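Local coordinates for protein putative HTH-type transcriptional regulator PH0061 (Pyrococcus horikoshii, PDB 2DBB) that probably binds DNA in a sequence-specific manner through a helix-turn-helix domain, as a putative transcriptional regulator of the AsnC family, at residues D116-D119 / A120-L123. Residues are numbered along the deposited sequence; the frame is centred on the assembly and turned at random.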
# COMPACT_ATOMS: atom_id res chain seq x y z
N ASP B 116 -19.01 -7.18 3.77
CA ASP B 116 -20.47 -7.18 3.65
C ASP B 116 -20.94 -5.97 2.84
O ASP B 116 -20.70 -4.82 3.22
CB ASP B 116 -21.11 -7.13 5.04
CG ASP B 116 -22.63 -7.12 5.00
OD1 ASP B 116 -23.26 -6.89 6.06
OD2 ASP B 116 -23.20 -7.33 3.90
N ILE B 117 -21.62 -6.23 1.73
CA ILE B 117 -22.12 -5.19 0.83
C ILE B 117 -22.94 -4.08 1.49
O ILE B 117 -22.79 -2.91 1.15
CB ILE B 117 -22.95 -5.79 -0.31
CG1 ILE B 117 -22.13 -6.87 -1.04
CG2 ILE B 117 -23.36 -4.70 -1.30
CD1 ILE B 117 -20.80 -6.38 -1.59
N LYS B 118 -23.83 -4.44 2.41
CA LYS B 118 -24.66 -3.45 3.08
C LYS B 118 -23.86 -2.60 4.06
O LYS B 118 -24.07 -1.39 4.18
CB LYS B 118 -25.82 -4.13 3.81
CG LYS B 118 -26.86 -4.75 2.88
CD LYS B 118 -27.56 -3.70 2.02
CE LYS B 118 -28.38 -2.73 2.87
NZ LYS B 118 -29.05 -1.68 2.05
N ASP B 119 -22.94 -3.24 4.78
CA ASP B 119 -22.11 -2.51 5.73
C ASP B 119 -21.14 -1.64 4.93
O ASP B 119 -20.90 -0.49 5.28
CB ASP B 119 -21.32 -3.47 6.62
CG ASP B 119 -22.21 -4.27 7.55
OD1 ASP B 119 -23.07 -3.66 8.21
OD2 ASP B 119 -22.03 -5.51 7.63
N ALA B 120 -20.61 -2.21 3.86
CA ALA B 120 -19.67 -1.48 3.01
C ALA B 120 -20.30 -0.22 2.42
O ALA B 120 -19.70 0.85 2.46
CB ALA B 120 -19.18 -2.39 1.89
N GLU B 121 -21.51 -0.36 1.89
CA GLU B 121 -22.21 0.78 1.29
C GLU B 121 -22.55 1.84 2.32
O GLU B 121 -22.48 3.04 2.04
CB GLU B 121 -23.48 0.33 0.57
CG GLU B 121 -24.50 -0.38 1.45
CD GLU B 121 -25.86 -0.51 0.78
OE1 GLU B 121 -25.92 -1.00 -0.37
OE2 GLU B 121 -26.87 -0.11 1.41
N ASN B 122 -22.93 1.42 3.52
CA ASN B 122 -23.25 2.37 4.58
C ASN B 122 -21.99 3.15 4.91
O ASN B 122 -22.04 4.37 5.06
CB ASN B 122 -23.72 1.65 5.85
CG ASN B 122 -25.17 1.22 5.77
OD1 ASN B 122 -25.72 0.71 6.75
ND2 ASN B 122 -25.80 1.42 4.62
N LEU B 123 -20.87 2.44 5.02
CA LEU B 123 -19.60 3.07 5.35
C LEU B 123 -19.15 4.03 4.26
O LEU B 123 -18.59 5.09 4.56
CB LEU B 123 -18.53 2.01 5.60
CG LEU B 123 -17.20 2.55 6.12
CD1 LEU B 123 -17.45 3.48 7.31
CD2 LEU B 123 -16.29 1.40 6.52
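K118 and E121, three residues apart on the first turns of helix 117-129, form an i to i+3 salt bridge in which K118 NZ lies 2.8 Å from E121 OE2. The two side chains run side by side and point the same way, and the ammonium group comes to the carboxylate from above its plane, not within it. The lysine bends to meet the glutamate: K118 folds back at chi2 and chi3 (both -64°), which brings CE to 3.4 Å from E121 OE2. E121 places CG between its backbone N and carbonyl carbon (chi1 59°), a setting uncommon in helices; E121 CG is pressed to 2.9 Å from K118 O, and beyond it the chain is extended.

Backbone bonds carry the rest of the turn. A120 N donates to D116 O at 2.7 Å, and E121 N, N122 N and L123 N repeat the i to i+4 pattern on I117 O, K118 O and D119 O. D116 is the N-cap: its OD2 takes a weak, 3.3 Å bond from K118 N, one of the amides that no preceding turn can serve. The helix begins just after strand 107-114 of the four-stranded antiparallel sheet, with D116 in the short link between them. It is the second helix of a βαββαβ, ferredoxin-like α+β domain, the fold of the effector-binding (RAM) domain in AsnC-family regulators. D119 and L123, one turn apart, rest on P114 of that strand, and L123 also reaches L113; A120 is the buried residue of the turn.

Among the acidic groups, D116 OD1 and D119 OD2 stand 2.4 Å apart, so close that one acid group probably holds a proton, though the geometry does not settle it.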